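Side-chain contacts in delta toxin (Clostridium perfringens, PDB 2YGT), which acts as a haemolytic beta-pore-forming toxin, probably assembling into a beta-barrel that perforates the membranes of target cells: residues 257-260 / 261-265; 204-207 / 208-211; 183-186 / 187-190; 154-158 / 159-163. All blocks are in the same frame, centred on the assembly; numbering follows the deposited sequence.

Contact 1. Residues 257-260 / 261-265; sequences IAWD and TEWQG
Trp259 and Trp263 meet as an edge-to-face pair at the tip of a beta hairpin, where they form a non-hydrogen-bonded antiparallel pair on one face of the sheet. The six-membered ring of Trp259 presents its edge to the five-membered ring of Trp263, centroids 4.7 Å apart and planes at 75°. Two torsions set this up: Trp259 has CG anti to its N (chi1 180°), whereas Trp263 swings CG beside its N (chi1 -74°), which lays its indole across the opposing strand. Trp259 CB sits 3.9 Å from the centroid of the Trp263 six-membered ring. On the opposite face Ile257 places CD1 4.0 Å from the same centroid, a branched aliphatic side chain well suited to CH-pi packing. Trp259 also lies flat on the turn, with Glu262 N 3.6 Å above its ring plane.

One residue along the strands from the tryptophan pair, Ala258 and Gln264 exchange two backbone hydrogen bonds; a water 3.1 Å from Ala258 O and Gln264 OE1 can donate to either. The turn is drawn in by Asp260 N, which donates to Glu262 O (3.0 Å). Glu262 folds back at chi2, bringing OE2 into a weak bond with Thr261 N and to 4.3 Å from Asp260 OD2; a second water is held by Asp260 OD2 and, weakly, by Glu262 OE2.

Trp263 NE1 is satisfied by Ser204 O. The indole is therefore fixed both in its plane and across its two faces, while the neighbouring carboxylates at the solvent-facing turn probably raise each other's proton affinity, an effect that the water should soften.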
loop_
_atom_site.group_PDB
_atom_site.type_symbol
_atom_site.label_atom_id
_atom_site.label_comp_id
_atom_site.label_asym_id
_atom_site.label_seq_id
_atom_site.Cartn_x
_atom_site.Cartn_y
_atom_site.Cartn_z
ATOM N N ILE A 257 5.639 14.238 -25.210
ATOM C CA ILE A 257 4.861 14.774 -26.322
ATOM C C ILE A 257 5.787 15.518 -27.280
ATOM O O ILE A 257 6.632 16.307 -26.856
ATOM C CB ILE A 257 3.706 15.697 -25.861
ATOM C CG1 ILE A 257 4.239 16.848 -25.005
ATOM C CG2 ILE A 257 2.655 14.896 -25.112
ATOM C CD1 ILE A 257 3.190 17.887 -24.667
ATOM N N ALA A 258 5.639 15.240 -28.569
ATOM C CA ALA A 258 6.473 15.860 -29.590
ATOM C C ALA A 258 5.603 16.398 -30.715
ATOM O O ALA A 258 4.708 15.709 -31.202
ATOM C CB ALA A 258 7.483 14.859 -30.130
ATOM N N TRP A 259 5.870 17.633 -31.121
ATOM C CA TRP A 259 5.066 18.291 -32.140
ATOM C C TRP A 259 5.629 18.088 -33.543
ATOM O O TRP A 259 6.766 18.455 -33.826
ATOM C CB TRP A 259 4.944 19.787 -31.844
ATOM C CG TRP A 259 4.132 20.526 -32.862
ATOM C CD1 TRP A 259 4.589 21.116 -34.003
ATOM C CD2 TRP A 259 2.715 20.753 -32.835
ATOM N NE1 TRP A 259 3.549 21.696 -34.686
ATOM C CE2 TRP A 259 2.388 21.488 -33.990
ATOM C CE3 TRP A 259 1.695 20.407 -31.940
ATOM C CZ2 TRP A 259 1.082 21.885 -34.279
ATOM C CZ3 TRP A 259 0.396 20.802 -32.231
ATOM C CH2 TRP A 259 0.102 21.533 -33.391
ATOM N N ASP A 260 4.821 17.496 -34.414
ATOM C CA ASP A 260 5.139 17.416 -35.833
ATOM C C ASP A 260 4.317 18.487 -36.535
ATOM O O ASP A 260 4.796 19.595 -36.768
ATOM C CB ASP A 260 4.807 16.029 -36.384
ATOM C CG ASP A 260 5.401 15.789 -37.759
ATOM O OD1 ASP A 260 6.118 16.680 -38.262
ATOM O OD2 ASP A 260 5.150 14.709 -38.335
ATOM N N THR A 261 3.076 18.149 -36.868
ATOM C CA THR A 261 2.082 19.148 -37.247
ATOM C C THR A 261 0.887 18.971 -36.315
ATOM O O THR A 261 -0.217 19.455 -36.567
ATOM C CB THR A 261 1.660 19.016 -38.722
ATOM O OG1 THR A 261 1.200 17.683 -38.973
ATOM C CG2 THR A 261 2.840 19.318 -39.630
ATOM N N GLU A 262 1.144 18.255 -35.228
ATOM C CA GLU A 262 0.184 18.023 -34.163
ATOM C C GLU A 262 0.978 17.386 -33.037
ATOM O O GLU A 262 2.119 16.971 -33.242
ATOM C CB GLU A 262 -0.925 17.072 -34.613
ATOM C CG GLU A 262 -0.449 15.651 -34.874
ATOM C CD GLU A 262 0.234 15.506 -36.220
ATOM O OE1 GLU A 262 -0.442 15.708 -37.251
ATOM O OE2 GLU A 262 1.441 15.188 -36.247
ATOM N N TRP A 263 0.393 17.311 -31.848
ATOM C CA TRP A 263 1.069 16.635 -30.749
ATOM C C TRP A 263 0.977 15.124 -30.920
ATOM O O TRP A 263 -0.091 14.584 -31.207
ATOM C CB TRP A 263 0.498 17.062 -29.395
ATOM C CG TRP A 263 0.916 18.440 -28.977
ATOM C CD1 TRP A 263 0.113 19.533 -28.833
ATOM C CD2 TRP A 263 2.245 18.875 -28.660
ATOM N NE1 TRP A 263 0.856 20.621 -28.439
ATOM C CE2 TRP A 263 2.168 20.243 -28.326
ATOM C CE3 TRP A 263 3.491 18.241 -28.620
ATOM C CZ2 TRP A 263 3.290 20.987 -27.962
ATOM C CZ3 TRP A 263 4.599 18.981 -28.258
ATOM C CH2 TRP A 263 4.493 20.337 -27.935
ATOM N N GLN A 264 2.112 14.455 -30.767
ATOM C CA GLN A 264 2.156 13.002 -30.741
ATOM C C GLN A 264 2.728 12.566 -29.395
ATOM O O GLN A 264 3.726 13.119 -28.933
ATOM C CB GLN A 264 3.013 12.470 -31.889
ATOM C CG GLN A 264 3.097 10.956 -31.944
ATOM C CD GLN A 264 4.129 10.463 -32.938
ATOM O OE1 GLN A 264 4.486 11.165 -33.884
ATOM N NE2 GLN A 264 4.617 9.246 -32.728
ATOM N N GLY A 265 2.088 11.586 -28.765
ATOM C CA GLY A 265 2.483 11.159 -27.436
ATOM C C GLY A 265 3.162 9.805 -27.405
ATOM O O GLY A 265 2.841 8.921 -28.199
HETATM O O HOH W 1 5.859 13.891 -33.500
HETATM O O HOH W 2 2.594 14.255 -39.415
#

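Contact 2. Residues 204-207 / 208-211; sequences SGTS and TTNF
Thr206 and Thr209 meet at an oblique angle across a tight turn whose principal bond is backbone: Thr209 N donates to Thr206 O at 3.1 Å. The donor stands well above the carbonyl plane rather than on a lone pair. Asn210 N adds a weak bond to the same oxygen, so Thr206 O serves two donors. Asn210 N is better supplied by a water that accepts from it at 2.8 Å; this water gives a weak bond to Ser207 O and lies over one face of the Phe211 ring.

The hydroxyls Thr206 OG1 and Thr209 OG1 lie 3.2 Å apart. Gly205 suits its place through its positive phi, and its CA packs close to Thr209 CG2 (4.0 Å).

The buried polar side chains find partners in neighbouring parts of the chain. Ser207 OG bonds to Ser81 O, and Asn210, with CG anti to its N (chi1 -165°), carries its amide to where ND2 donates to Ser201 O. Ser204 OG and Gly205 O hold glycerol molecules, probably from the crystallisation liquor. Small hydroxyl residues fit such a bend, bringing hydrogen-bonding capacity with little bulk.

Ser207 and Thr208 pack on strand 76-79, and Asn210 and Phe211 reach Ile257 of the hairpin. Residues 206-209 thus form a beta turn closed by an i to i+3 bond, within the long loop between strand 170-177 and helix 219-222.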
loop_
_atom_site.group_PDB
_atom_site.type_symbol
_atom_site.label_atom_id
_atom_site.label_comp_id
_atom_site.label_asym_id
_atom_site.label_seq_id
_atom_site.Cartn_x
_atom_site.Cartn_y
_atom_site.Cartn_z
ATOM N N SER A 204 -2.978 22.329 -29.436
ATOM C CA SER A 204 -2.790 23.527 -28.618
ATOM C C SER A 204 -1.701 23.361 -27.559
ATOM O O SER A 204 -1.177 22.266 -27.354
ATOM C CB SER A 204 -4.108 23.923 -27.941
ATOM O OG SER A 204 -5.168 23.996 -28.880
ATOM N N GLY A 205 -1.373 24.462 -26.890
ATOM C CA GLY A 205 -0.448 24.440 -25.772
ATOM C C GLY A 205 1.019 24.432 -26.153
ATOM O O GLY A 205 1.373 24.308 -27.327
ATOM N N THR A 206 1.874 24.572 -25.145
ATOM C CA THR A 206 3.315 24.477 -25.334
ATOM C C THR A 206 3.825 23.126 -24.830
ATOM O O THR A 206 3.051 22.306 -24.327
ATOM C CB THR A 206 4.057 25.612 -24.602
ATOM O OG1 THR A 206 3.951 25.423 -23.185
ATOM C CG2 THR A 206 3.467 26.967 -24.979
ATOM N N SER A 207 5.129 22.905 -24.955
ATOM C CA SER A 207 5.727 21.617 -24.622
ATOM C C SER A 207 5.621 21.265 -23.135
ATOM O O SER A 207 5.787 20.105 -22.757
ATOM C CB SER A 207 7.187 21.574 -25.081
ATOM O OG SER A 207 7.952 22.583 -24.443
ATOM N N THR A 208 5.341 22.259 -22.296
ATOM C CA THR A 208 5.197 22.023 -20.859
ATOM C C THR A 208 3.823 22.445 -20.355
ATOM O O THR A 208 3.566 22.451 -19.149
ATOM C CB THR A 208 6.267 22.776 -20.049
ATOM O OG1 THR A 208 6.098 24.188 -20.220
ATOM C CG2 THR A 208 7.659 22.372 -20.500
ATOM N N THR A 209 2.942 22.787 -21.286
ATOM C CA THR A 209 1.625 23.312 -20.953
ATOM C C THR A 209 0.512 22.363 -21.404
ATOM O O THR A 209 -0.645 22.506 -21.007
ATOM C CB THR A 209 1.430 24.721 -21.577
ATOM O OG1 THR A 209 1.978 25.709 -20.695
ATOM C CG2 THR A 209 -0.039 25.030 -21.821
ATOM N N ASN A 210 0.877 21.372 -22.210
ATOM C CA ASN A 210 -0.115 20.506 -22.835
ATOM C C ASN A 210 -0.310 19.137 -22.169
ATOM O O ASN A 210 -0.825 18.205 -22.790
ATOM C CB ASN A 210 0.207 20.329 -24.316
ATOM C CG ASN A 210 -0.955 19.767 -25.094
ATOM O OD1 ASN A 210 -2.103 20.160 -24.890
ATOM N ND2 ASN A 210 -0.666 18.838 -25.995
ATOM N N PHE A 211 0.096 19.014 -20.910
ATOM C CA PHE A 211 -0.185 17.796 -20.160
ATOM C C PHE A 211 -1.502 17.927 -19.399
ATOM O O PHE A 211 -1.878 19.020 -18.974
ATOM C CB PHE A 211 0.959 17.460 -19.201
ATOM C CG PHE A 211 2.240 17.084 -19.893
ATOM C CD1 PHE A 211 2.292 15.987 -20.737
ATOM C CD2 PHE A 211 3.394 17.822 -19.692
ATOM C CE1 PHE A 211 3.469 15.636 -21.373
ATOM C CE2 PHE A 211 4.575 17.475 -20.324
ATOM C CZ PHE A 211 4.612 16.381 -21.165
HETATM O O HOH W 3 3.171 19.784 -22.109
#

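Contact 3. Residues 183-186 / 187-190; sequences GYNV and NSWN
Asn185 and Ser188 grip each other through both backbone and side chain, as the first and last residues of a type I beta turn. The backbone bond runs from Ser188 N to Asn185 O (3.1 Å), with the donor well above the carbonyl plane.

Two further hydrogen bonds use side chains. Ser188 OG, placed beside its own N (chi1 -57°), accepts from Asn185 N at 2.9 Å along an almost straight N-H...O line of 173°. In the other sense, Asn185 OD1 takes Asn187 N on a lone pair in its carbonyl plane, at 3.0 Å: an Asx turn nested in the beta turn. Asparagine suits this place because its short chain, with CG between N and the carbonyl carbon (chi1 46°), brings OD1 within reach of the N-H two residues on. The other end of that amide is engaged too, since ND2 donates to Glu179 OE1. Serine is apt at the last position, its hydroxyl being close enough to the backbone to reach back to the start of the turn.

A water gives bonds to Val186 O (3.1 Å) and Ser188 O (2.8 Å), tying the carbonyls on the outgoing side.

Van der Waals contacts are few. Ser188 OG lies in the ring plane of Tyr184, at its edge, 3.9 Å from CD1, and Asn187 CB abuts Asn185 OD1 at 3.2 Å.

The turn lies near the surface in the long loop after strand 170-177. Val186 packs on Trp89 and Ile91 of strand 84-99, and Tyr184 rests against Gln196, Met197 and Arg202 of the same irregular region.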
loop_
_atom_site.group_PDB
_atom_site.type_symbol
_atom_site.label_atom_id
_atom_site.label_comp_id
_atom_site.label_asym_id
_atom_site.label_seq_id
_atom_site.Cartn_x
_atom_site.Cartn_y
_atom_site.Cartn_z
ATOM N N GLY A 183 -10.186 6.822 -21.357
ATOM C CA GLY A 183 -10.048 5.470 -21.861
ATOM C C GLY A 183 -8.686 5.097 -22.409
ATOM O O GLY A 183 -8.537 4.037 -23.010
ATOM N N TYR A 184 -7.689 5.952 -22.203
ATOM C CA TYR A 184 -6.336 5.653 -22.670
ATOM C C TYR A 184 -5.497 4.974 -21.596
ATOM O O TYR A 184 -5.639 5.262 -20.410
ATOM C CB TYR A 184 -5.626 6.920 -23.157
ATOM C CG TYR A 184 -6.321 7.621 -24.300
ATOM C CD1 TYR A 184 -6.365 7.052 -25.566
ATOM C CD2 TYR A 184 -6.930 8.856 -24.114
ATOM C CE1 TYR A 184 -6.998 7.691 -26.616
ATOM C CE2 TYR A 184 -7.565 9.504 -25.155
ATOM C CZ TYR A 184 -7.597 8.918 -26.403
ATOM O OH TYR A 184 -8.227 9.559 -27.440
ATOM N N ASN A 185 -4.623 4.073 -22.029
ATOM C CA ASN A 185 -3.704 3.382 -21.133
ATOM C C ASN A 185 -2.330 3.296 -21.784
ATOM O O ASN A 185 -2.118 3.860 -22.854
ATOM C CB ASN A 185 -4.228 1.986 -20.793
ATOM C CG ASN A 185 -4.712 1.230 -22.016
ATOM O OD1 ASN A 185 -3.944 0.963 -22.941
ATOM N ND2 ASN A 185 -5.990 0.876 -22.022
ATOM N N VAL A 186 -1.399 2.591 -21.152
ATOM C CA VAL A 186 -0.035 2.528 -21.672
ATOM C C VAL A 186 0.058 1.727 -22.971
ATOM O O VAL A 186 1.081 1.760 -23.652
ATOM C CB VAL A 186 0.962 1.973 -20.639
ATOM C CG1 VAL A 186 0.910 2.804 -19.362
ATOM C CG2 VAL A 186 0.685 0.503 -20.353
ATOM N N ASN A 187 -1.017 1.021 -23.310
ATOM C CA ASN A 187 -1.082 0.253 -24.552
ATOM C C ASN A 187 -1.662 1.032 -25.730
ATOM O O ASN A 187 -1.607 0.572 -26.867
ATOM C CB ASN A 187 -1.908 -1.015 -24.342
ATOM C CG ASN A 187 -1.160 -2.072 -23.569
ATOM O OD1 ASN A 187 -1.554 -2.447 -22.465
ATOM N ND2 ASN A 187 -0.063 -2.554 -24.141
ATOM N N SER A 188 -2.228 2.201 -25.452
ATOM C CA SER A 188 -2.908 2.983 -26.480
ATOM C C SER A 188 -1.936 3.516 -27.527
ATOM O O SER A 188 -0.923 4.131 -27.191
ATOM C CB SER A 188 -3.687 4.143 -25.848
ATOM O OG SER A 188 -4.612 3.675 -24.883
ATOM N N TRP A 189 -2.239 3.271 -28.797
ATOM C CA TRP A 189 -1.460 3.863 -29.876
ATOM C C TRP A 189 -2.314 4.252 -31.083
ATOM O O TRP A 189 -2.844 3.399 -31.793
ATOM C CB TRP A 189 -0.298 2.960 -30.307
ATOM C CG TRP A 189 0.624 3.664 -31.263
ATOM C CD1 TRP A 189 0.626 3.563 -32.624
ATOM C CD2 TRP A 189 1.654 4.605 -30.931
ATOM N NE1 TRP A 189 1.601 4.370 -33.158
ATOM C CE2 TRP A 189 2.246 5.021 -32.140
ATOM C CE3 TRP A 189 2.139 5.129 -29.727
ATOM C CZ2 TRP A 189 3.300 5.937 -32.181
ATOM C CZ3 TRP A 189 3.185 6.040 -29.769
ATOM C CH2 TRP A 189 3.754 6.433 -30.988
ATOM N N ASN A 190 -2.438 5.556 -31.295
ATOM C CA ASN A 190 -3.117 6.099 -32.456
ATOM C C ASN A 190 -2.065 6.472 -33.493
ATOM O O ASN A 190 -1.090 7.147 -33.168
ATOM C CB ASN A 190 -3.941 7.322 -32.045
ATOM C CG ASN A 190 -4.676 7.957 -33.211
ATOM O OD1 ASN A 190 -4.077 8.633 -34.050
ATOM N ND2 ASN A 190 -5.985 7.762 -33.253
HETATM O O HOH W 4 1.440 2.922 -26.455
#

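Contact 4. Residues 154-158 / 159-163; sequences YVQPD and YNTIQ
Tyr154 and Thr161 approach from opposite directions and meet through their hydroxyls: Tyr154 OH donates to Thr161 OG1 at 2.8 Å, with the threonine oxygen in the plane of the tyrosine ring, at its edge. Gln156 reaches the same oxygen across the path of the threonine side chain. Its CG lies between the backbone N and the carbonyl carbon (chi1 54°), and the chain then runs extended, carrying the amide along the start of strand 159-166. Thr161 OG1 donates to Gln156 OE1 at 2.6 Å, tilted 32° from the carbonyl plane. Gln156 NE2 is held in turn by Thr119 O and Ile117 O, which fixes the rotation of the amide and explains why a residue with both a donor and an acceptor serves here.

Tyr159 turns another way, its ring lying beside the bend with CD1 3.2 Å from Pro157 O, which is in the ring plane. Tyr159 OH binds Pro90 O, and the ring makes an edge-to-face pair with Phe177.

The backbone here makes a type II beta turn, Gln156 to Tyr159, closed by Tyr159 N to Gln156 O (2.9 Å). Pro157 suits the second position through its fixed phi, while Asp158 takes the third with a positive phi of 75°, often a glycine's place. Just beyond, Asn160 ND2 donates to Tyr159 O at 2.7 Å.

Buried Thr161 OG1 is gripped by Tyr154, Gln156 and, outside the turn, Thr175 OG1. This directional chain of hydrogen bonds pins the end of strand 148-155, probably part of the folded prestem of the soluble toxin, to strand 159-166.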
loop_
_atom_site.group_PDB
_atom_site.type_symbol
_atom_site.label_atom_id
_atom_site.label_comp_id
_atom_site.label_asym_id
_atom_site.label_seq_id
_atom_site.Cartn_x
_atom_site.Cartn_y
_atom_site.Cartn_z
ATOM N N TYR A 154 -7.760 3.016 1.707
ATOM C CA TYR A 154 -6.970 3.961 0.923
ATOM C C TYR A 154 -7.630 4.207 -0.431
ATOM O O TYR A 154 -8.592 3.527 -0.791
ATOM C CB TYR A 154 -5.532 3.463 0.743
ATOM C CG TYR A 154 -5.390 2.251 -0.152
ATOM C CD1 TYR A 154 -5.488 0.963 0.365
ATOM C CD2 TYR A 154 -5.154 2.393 -1.515
ATOM C CE1 TYR A 154 -5.360 -0.149 -0.451
ATOM C CE2 TYR A 154 -5.024 1.285 -2.338
ATOM C CZ TYR A 154 -5.127 0.018 -1.801
ATOM O OH TYR A 154 -4.997 -1.084 -2.618
ATOM N N VAL A 155 -7.114 5.184 -1.171
ATOM C CA VAL A 155 -7.648 5.515 -2.488
ATOM C C VAL A 155 -6.606 5.307 -3.582
ATOM O O VAL A 155 -5.401 5.436 -3.345
ATOM C CB VAL A 155 -8.164 6.970 -2.542
ATOM C CG1 VAL A 155 -9.269 7.169 -1.527
ATOM C CG2 VAL A 155 -7.026 7.954 -2.295
ATOM N N GLN A 156 -7.079 4.987 -4.782
ATOM C CA GLN A 156 -6.192 4.711 -5.904
ATOM C C GLN A 156 -6.828 5.068 -7.252
ATOM O O GLN A 156 -6.891 4.225 -8.151
ATOM C CB GLN A 156 -5.805 3.234 -5.900
ATOM C CG GLN A 156 -7.001 2.299 -5.867
ATOM C CD GLN A 156 -6.632 0.878 -6.204
ATOM O OE1 GLN A 156 -5.458 0.521 -6.222
ATOM N NE2 GLN A 156 -7.637 0.052 -6.477
ATOM N N PRO A 157 -7.294 6.322 -7.406
ATOM C CA PRO A 157 -7.926 6.745 -8.662
ATOM C C PRO A 157 -7.060 6.425 -9.878
ATOM O O PRO A 157 -5.889 6.804 -9.915
ATOM C CB PRO A 157 -8.068 8.267 -8.486
ATOM C CG PRO A 157 -7.163 8.613 -7.330
ATOM C CD PRO A 157 -7.274 7.424 -6.432
ATOM N N ASP A 158 -7.639 5.719 -10.845
ATOM C CA ASP A 158 -6.967 5.394 -12.102
ATOM C C ASP A 158 -5.907 4.303 -11.973
ATOM O O ASP A 158 -5.250 3.955 -12.954
ATOM C CB ASP A 158 -6.360 6.647 -12.738
ATOM C CG ASP A 158 -7.405 7.686 -13.087
ATOM O OD1 ASP A 158 -8.605 7.343 -13.071
ATOM O OD2 ASP A 158 -7.026 8.841 -13.379
ATOM N N TYR A 159 -5.745 3.771 -10.767
ATOM C CA TYR A 159 -4.791 2.693 -10.519
ATOM C C TYR A 159 -5.502 1.427 -10.055
ATOM O O TYR A 159 -6.630 1.477 -9.566
ATOM C CB TYR A 159 -3.773 3.107 -9.451
ATOM C CG TYR A 159 -2.731 4.097 -9.918
ATOM C CD1 TYR A 159 -3.079 5.407 -10.241
ATOM C CD2 TYR A 159 -1.390 3.730 -10.015
ATOM C CE1 TYR A 159 -2.122 6.316 -10.662
ATOM C CE2 TYR A 159 -0.429 4.634 -10.432
ATOM C CZ TYR A 159 -0.799 5.923 -10.753
ATOM O OH TYR A 159 0.162 6.821 -11.167
ATOM N N ASN A 160 -4.828 0.292 -10.211
ATOM C CA ASN A 160 -5.298 -0.968 -9.652
ATOM C C ASN A 160 -4.261 -1.551 -8.700
ATOM O O ASN A 160 -3.063 -1.301 -8.843
ATOM C CB ASN A 160 -5.608 -1.978 -10.758
ATOM C CG ASN A 160 -6.860 -1.625 -11.542
ATOM O OD1 ASN A 160 -7.315 -2.400 -12.383
ATOM N ND2 ASN A 160 -7.424 -0.455 -11.270
ATOM N N THR A 161 -4.725 -2.330 -7.731
ATOM C CA THR A 161 -3.824 -2.998 -6.800
ATOM C C THR A 161 -3.918 -4.512 -6.958
ATOM O O THR A 161 -5.008 -5.086 -6.953
ATOM C CB THR A 161 -4.123 -2.620 -5.328
ATOM O OG1 THR A 161 -3.912 -1.214 -5.145
ATOM C CG2 THR A 161 -3.211 -3.387 -4.383
ATOM N N ILE A 162 -2.769 -5.154 -7.113
ATOM C CA ILE A 162 -2.721 -6.604 -7.170
ATOM C C ILE A 162 -1.734 -7.142 -6.143
ATOM O O ILE A 162 -0.631 -6.615 -5.993
ATOM C CB ILE A 162 -2.316 -7.098 -8.569
ATOM C CG1 ILE A 162 -2.095 -8.611 -8.555
ATOM C CG2 ILE A 162 -1.059 -6.392 -9.034
ATOM C CD1 ILE A 162 -1.963 -9.219 -9.928
ATOM N N GLN A 163 -2.135 -8.183 -5.422
ATOM C CA GLN A 163 -1.216 -8.851 -4.513
ATOM C C GLN A 163 -0.360 -9.834 -5.297
ATOM O O GLN A 163 -0.852 -10.850 -5.788
ATOM C CB GLN A 163 -1.955 -9.562 -3.377
ATOM C CG GLN A 163 -1.006 -10.190 -2.363
ATOM C CD GLN A 163 -1.676 -10.516 -1.046
ATOM O OE1 GLN A 163 -2.617 -11.307 -0.992
ATOM N NE2 GLN A 163 -1.181 -9.920 0.032
#

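How the contacts relate
Along the chain the four contacts follow one another in the order 4, 3, 2, 1, each closing a short local bend, so that none nests in or crosses another. Contact 4 turns strand 148-155 into strand 159-166, joining two sheets near the middle of the molecule. Contacts 3 and 2 both bend the long loop between strand 170-177 and helix 219-222, some 11 Å apart at their nearest atoms. Contact 1 closes the hairpin of strands 241-259 and 263-282 and touches both: Trp263 packs on contact 2, while Gln264 and Gly265 meet Trp189 of contact 3. The hairpin thus gathers separate parts of the loop at one end of the elongated toxin.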